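Local coordinates for SnoaL-like domain-containing protein (Methylibium petroleiphilum PM1, PDB 3G16), which is of unknown function but adopts the cystatin-like fold of the SnoaL-like, NTF2-clan proteins and forms a two-chain assembly, at residues I89-F94 with K100-A105; V108-D111 with L116-E119. All blocks are in the same frame, centred on the assembly; numbering follows the deposited sequence.

Contact 1 (I89-F94 with K100-A105)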
loop_
_atom_site.group_PDB
_atom_site.type_symbol
_atom_site.label_atom_id
_atom_site.label_comp_id
_atom_site.label_asym_id
_atom_site.label_seq_id
_atom_site.Cartn_x
_atom_site.Cartn_y
_atom_site.Cartn_z
ATOM N N ILE A 89 -2.547 2.025 -5.555
ATOM C CA ILE A 89 -2.223 3.416 -5.841
ATOM C C ILE A 89 -1.235 3.924 -4.795
ATOM O O ILE A 89 -1.506 3.775 -3.573
ATOM C CB ILE A 89 -3.481 4.324 -5.760
ATOM C CG1 ILE A 89 -4.651 3.751 -6.603
ATOM C CG2 ILE A 89 -3.140 5.769 -6.133
ATOM C CD1 ILE A 89 -5.984 4.501 -6.387
ATOM N N GLU A 90 -0.120 4.515 -5.212
ATOM C CA GLU A 90 0.780 5.247 -4.309
ATOM C C GLU A 90 0.344 6.682 -4.464
ATOM O O GLU A 90 0.187 7.147 -5.598
ATOM C CB GLU A 90 2.245 5.107 -4.684
ATOM C CG GLU A 90 3.225 5.683 -3.700
ATOM C CD GLU A 90 4.654 5.618 -4.206
ATOM O OE1 GLU A 90 4.843 5.675 -5.454
ATOM O OE2 GLU A 90 5.571 5.524 -3.378
ATOM N N TRP A 91 0.057 7.345 -3.350
ATOM C CA TRP A 91 -0.552 8.651 -3.384
ATOM C C TRP A 91 0.095 9.643 -2.417
ATOM O O TRP A 91 0.847 9.251 -1.503
ATOM C CB TRP A 91 -2.073 8.521 -3.081
ATOM C CG TRP A 91 -2.365 7.769 -1.808
ATOM C CD1 TRP A 91 -2.783 6.475 -1.743
ATOM C CD2 TRP A 91 -2.242 8.211 -0.438
ATOM N NE1 TRP A 91 -2.903 6.068 -0.429
ATOM C CE2 TRP A 91 -2.608 7.118 0.393
ATOM C CE3 TRP A 91 -1.915 9.425 0.163
ATOM C CZ2 TRP A 91 -2.600 7.200 1.792
ATOM C CZ3 TRP A 91 -1.910 9.510 1.554
ATOM C CH2 TRP A 91 -2.252 8.392 2.348
ATOM N N THR A 92 -0.242 10.909 -2.586
ATOM C CA THR A 92 0.153 11.954 -1.663
ATOM C C THR A 92 -1.100 12.733 -1.321
ATOM O O THR A 92 -1.881 13.099 -2.209
ATOM C CB THR A 92 1.214 12.901 -2.228
ATOM O OG1 THR A 92 2.387 12.128 -2.549
ATOM C CG2 THR A 92 1.603 14.011 -1.223
ATOM N N HIS A 93 -1.284 12.962 -0.030
ATOM C CA HIS A 93 -2.334 13.802 0.514
ATOM C C HIS A 93 -1.629 15.074 1.026
ATOM O O HIS A 93 -0.944 15.061 2.063
ATOM C CB HIS A 93 -3.071 13.047 1.631
ATOM C CG HIS A 93 -4.165 13.839 2.287
ATOM N ND1 HIS A 93 -4.999 13.287 3.239
ATOM C CD2 HIS A 93 -4.608 15.102 2.076
ATOM C CE1 HIS A 93 -5.854 14.223 3.642
ATOM N NE2 HIS A 93 -5.646 15.330 2.943
ATOM N N PHE A 94 -1.757 16.164 0.286
ATOM C CA PHE A 94 -1.213 17.444 0.671
ATOM C C PHE A 94 -2.262 18.134 1.524
ATOM O O PHE A 94 -3.329 18.464 1.042
ATOM C CB PHE A 94 -0.905 18.322 -0.547
ATOM C CG PHE A 94 0.279 17.860 -1.350
ATOM C CD1 PHE A 94 1.543 18.132 -0.912
ATOM C CD2 PHE A 94 0.112 17.152 -2.530
ATOM C CE1 PHE A 94 2.661 17.695 -1.643
ATOM C CE2 PHE A 94 1.218 16.713 -3.269
ATOM C CZ PHE A 94 2.483 16.985 -2.780
ATOM N N LYS A 100 1.307 20.428 5.636
ATOM C CA LYS A 100 1.706 19.054 5.947
ATOM C C LYS A 100 1.505 18.183 4.734
ATOM O O LYS A 100 0.680 18.475 3.839
ATOM C CB LYS A 100 0.908 18.473 7.107
ATOM C CG LYS A 100 1.192 19.258 8.370
ATOM C CD LYS A 100 0.427 18.812 9.557
ATOM C CE LYS A 100 1.042 17.619 10.179
ATOM N NZ LYS A 100 0.705 17.621 11.642
ATOM N N VAL A 101 2.335 17.161 4.660
ATOM C CA VAL A 101 2.321 16.202 3.573
ATOM C C VAL A 101 2.240 14.799 4.159
ATOM O O VAL A 101 2.978 14.470 5.107
ATOM C CB VAL A 101 3.588 16.286 2.716
ATOM C CG1 VAL A 101 3.562 15.277 1.592
ATOM C CG2 VAL A 101 3.764 17.711 2.158
ATOM N N LEU A 102 1.298 14.006 3.679
ATOM C CA LEU A 102 1.166 12.602 4.086
ATOM C C LEU A 102 1.183 11.770 2.812
ATOM O O LEU A 102 0.368 11.998 1.933
ATOM C CB LEU A 102 -0.133 12.353 4.833
ATOM C CG LEU A 102 -0.524 10.900 5.178
ATOM C CD1 LEU A 102 0.565 10.230 6.065
ATOM C CD2 LEU A 102 -1.913 10.852 5.824
ATOM N N ARG A 103 2.130 10.843 2.678
ATOM C CA ARG A 103 2.159 9.929 1.549
ATOM C C ARG A 103 1.758 8.535 2.016
ATOM O O ARG A 103 1.864 8.185 3.175
ATOM C CB ARG A 103 3.526 9.921 0.924
ATOM C CG ARG A 103 3.954 11.334 0.514
ATOM C CD ARG A 103 5.074 11.271 -0.448
ATOM N NE ARG A 103 5.869 12.506 -0.613
ATOM C CZ ARG A 103 5.850 13.315 -1.668
ATOM N NH1 ARG A 103 5.014 13.143 -2.667
ATOM N NH2 ARG A 103 6.719 14.307 -1.736
ATOM N N GLY A 104 1.288 7.738 1.094
ATOM C CA GLY A 104 0.853 6.386 1.390
ATOM C C GLY A 104 0.568 5.563 0.176
ATOM O O GLY A 104 0.852 5.976 -0.951
ATOM N N ALA A 105 -0.048 4.410 0.394
ATOM C CA ALA A 105 -0.455 3.546 -0.707
ATOM C C ALA A 105 -1.744 2.880 -0.304
ATOM O O ALA A 105 -2.045 2.758 0.890
ATOM C CB ALA A 105 0.622 2.533 -1.045
#
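Trp-91 lies flat across the backbone of Gly-104 in an antiparallel beta hairpin of the cystatin-like fold, formed by strands 86-95 and 100-111. Its CG sits between the backbone N and the carbonyl carbon (chi1 53°), which folds the indole over the neighbouring strand. Gly-104 CA is 3.7 Å from the centroid of the Trp-91 six-membered ring, a CH-pi contact over the face. A CB at Gly-104 would collide with this ring. Beyond the glycine, Trp-91 CZ3 reaches Leu-102 CG at 4.1 Å. Replacing the indole of Trp-91 with an alanine side chain would probably leave Gly-104 without its aromatic cover and Leu-102 without this apolar neighbour. His-93 shares the face of Trp-91 and Leu-102; its NE2 hydrogen-bonds to Ser-71 OG. Backbone hydrogen bonds join Trp-91 to Gly-104 and His-93 to Leu-102 in both directions.

Thr-92, Phe-94, Val-101 and Arg-103 occupy the other face. Phe-94 CD1 meets Val-101 CG2 at 3.8 Å, the two side chains lying side by side. Arg-103 NE salt-bridges Glu-136 OE1 of the second subunit. Thr-92 OG1 hydrogen-bonds to Asp-76 OD2 and accepts from Arg-103 NH1 at 2.8 Å, 25° out of the guanidinium plane.

Contact 2 (V108-D111 with L116-E119); sequences VEFD and LIRE
Glu-109 OE1 is gripped by two nitrogens of Arg-118 and a water, at a classic beta bulge in the hairpin of strands 100-111 and 116-124. Arg-118 NE donates to Glu-109 OE1 at 2.9 Å, on the anti side of that oxygen. Arg-118 NH2 reaches Glu-109 OE1 at 3.1 Å from above the carboxylate plane. The arginine comes side-on, and the two planar groups are turned 57° apart.

In the bulge, Arg-118 and Glu-119 both face Glu-109. Arg-118 N hydrogen-bonds to Glu-109 O at 2.8 Å, while Glu-119 N makes a weak hydrogen bond to that oxygen. The side chains of Glu-109 and Glu-119 run side by side and their carboxylates stack, with Glu-109 OE2 and Glu-119 OE2 3.8 Å apart. Arg-121 salt-bridges both OE2 atoms and would probably offset their repulsion. The water on Glu-109 OE1 also donates to Glu-119 OE1.

Phe-110 and Ile-117 lead into the apolar side, where helix 9-24 packs on both. Ile-117 CG1 lies over the phenyl face, 4.2 Å from the ring centroid of Phe-110. With CG1 anti to the carbonyl carbon (chi1 -64°), Ile-117 puts this branch against the ring. Ile-117 CG2 instead meets Val-108 CG1 at 3.8 Å.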
loop_
_atom_site.group_PDB
_atom_site.type_symbol
_atom_site.label_atom_id
_atom_site.label_comp_id
_atom_site.label_asym_id
_atom_site.label_seq_id
_atom_site.Cartn_x
_atom_site.Cartn_y
_atom_site.Cartn_z
ATOM N N VAL A 108 -7.126 -1.241 -3.935
ATOM C CA VAL A 108 -8.463 -0.935 -4.416
ATOM C C VAL A 108 -9.060 -2.169 -5.022
ATOM O O VAL A 108 -8.450 -2.767 -5.940
ATOM C CB VAL A 108 -8.386 0.189 -5.476
ATOM C CG1 VAL A 108 -9.759 0.544 -6.034
ATOM C CG2 VAL A 108 -7.719 1.446 -4.922
ATOM N N GLU A 109 -10.224 -2.601 -4.539
ATOM C CA GLU A 109 -10.949 -3.695 -5.144
ATOM C C GLU A 109 -12.091 -3.164 -5.975
ATOM O O GLU A 109 -12.835 -2.311 -5.531
ATOM C CB GLU A 109 -11.548 -4.632 -4.102
ATOM C CG GLU A 109 -10.546 -5.292 -3.175
ATOM C CD GLU A 109 -11.153 -6.346 -2.295
ATOM O OE1 GLU A 109 -12.380 -6.500 -2.256
ATOM O OE2 GLU A 109 -10.328 -6.988 -1.587
ATOM N N PHE A 110 -12.250 -3.724 -7.185
ATOM C CA PHE A 110 -13.401 -3.452 -8.011
ATOM C C PHE A 110 -14.463 -4.512 -7.867
ATOM O O PHE A 110 -14.185 -5.688 -7.653
ATOM C CB PHE A 110 -12.983 -3.340 -9.481
ATOM C CG PHE A 110 -12.355 -2.021 -9.800
ATOM C CD1 PHE A 110 -11.004 -1.792 -9.495
ATOM C CD2 PHE A 110 -13.075 -0.994 -10.346
ATOM C CE1 PHE A 110 -10.439 -0.569 -9.762
ATOM C CE2 PHE A 110 -12.489 0.225 -10.621
ATOM C CZ PHE A 110 -11.188 0.433 -10.322
ATOM N N ASP A 111 -15.691 -4.041 -7.979
ATOM C CA ASP A 111 -16.868 -4.899 -8.193
ATOM C C ASP A 111 -16.912 -5.148 -9.711
ATOM O O ASP A 111 -17.235 -4.254 -10.479
ATOM C CB ASP A 111 -18.131 -4.187 -7.741
ATOM C CG ASP A 111 -19.382 -4.922 -8.088
ATOM O OD1 ASP A 111 -19.478 -6.139 -7.826
ATOM O OD2 ASP A 111 -20.285 -4.318 -8.647
ATOM N N LEU A 116 -17.203 -0.614 -10.785
ATOM C CA LEU A 116 -16.963 0.449 -9.815
ATOM C C LEU A 116 -16.196 -0.074 -8.606
ATOM O O LEU A 116 -16.061 -1.255 -8.409
ATOM C CB LEU A 116 -18.283 1.059 -9.375
ATOM C CG LEU A 116 -19.095 1.532 -10.583
ATOM C CD1 LEU A 116 -20.453 2.222 -9.925
ATOM C CD2 LEU A 116 -18.415 2.646 -11.446
ATOM N N ILE A 117 -15.651 0.844 -7.806
ATOM C CA ILE A 117 -14.840 0.486 -6.644
ATOM C C ILE A 117 -15.734 -0.025 -5.532
ATOM O O ILE A 117 -16.747 0.611 -5.206
ATOM C CB ILE A 117 -14.035 1.691 -6.166
ATOM C CG1 ILE A 117 -13.035 2.125 -7.251
ATOM C CG2 ILE A 117 -13.287 1.333 -4.893
ATOM C CD1 ILE A 117 -12.398 3.492 -7.013
ATOM N N ARG A 118 -15.345 -1.137 -4.925
ATOM C CA ARG A 118 -16.101 -1.692 -3.778
ATOM C C ARG A 118 -15.381 -1.534 -2.453
ATOM O O ARG A 118 -16.014 -1.571 -1.424
ATOM C CB ARG A 118 -16.487 -3.166 -4.012
ATOM C CG ARG A 118 -15.372 -4.118 -3.922
ATOM C CD ARG A 118 -15.859 -5.542 -4.133
ATOM N NE ARG A 118 -14.807 -6.496 -3.912
ATOM C CZ ARG A 118 -14.896 -7.763 -4.252
ATOM N NH1 ARG A 118 -15.991 -8.236 -4.858
ATOM N NH2 ARG A 118 -13.892 -8.573 -4.001
ATOM N N GLU A 119 -14.075 -1.352 -2.475
ATOM C CA GLU A 119 -13.316 -1.245 -1.233
ATOM C C GLU A 119 -11.982 -0.603 -1.486
ATOM O O GLU A 119 -11.356 -0.857 -2.512
ATOM C CB GLU A 119 -13.083 -2.646 -0.670
ATOM C CG GLU A 119 -12.409 -2.683 0.689
ATOM C CD GLU A 119 -12.371 -4.075 1.268
ATOM O OE1 GLU A 119 -13.460 -4.591 1.632
ATOM O OE2 GLU A 119 -11.292 -4.676 1.312
HETATM O O HOH W 1 -14.334 -6.398 -0.335
HETATM O O HOH W 2 -18.609 -7.021 -5.259
#

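Overall arrangement
Strand 100-111 serves both contacts. Contact 1 pairs its first half with strand 86-95, and contact 2 pairs its far end with strand 116-124. Their centres are about 20 Å apart in one sheet. Both are largely buried, but contact 2 has an exposed arginine at its margin. Contact 1 has regular pairing, and its segments' directions are 165° apart, near antiparallel; contact 2 is bulged, and those of its segments are only 122° apart. Contact 1 borders the second subunit, which supplies partners for Glu-90 and Arg-103. Contact 2 touches no other chain of the assembly, and its acidic pair is matched by arginines of its own chain. The contacts meet where Ile-89 CD1 packs on Val-108 CG2 at 3.8 Å.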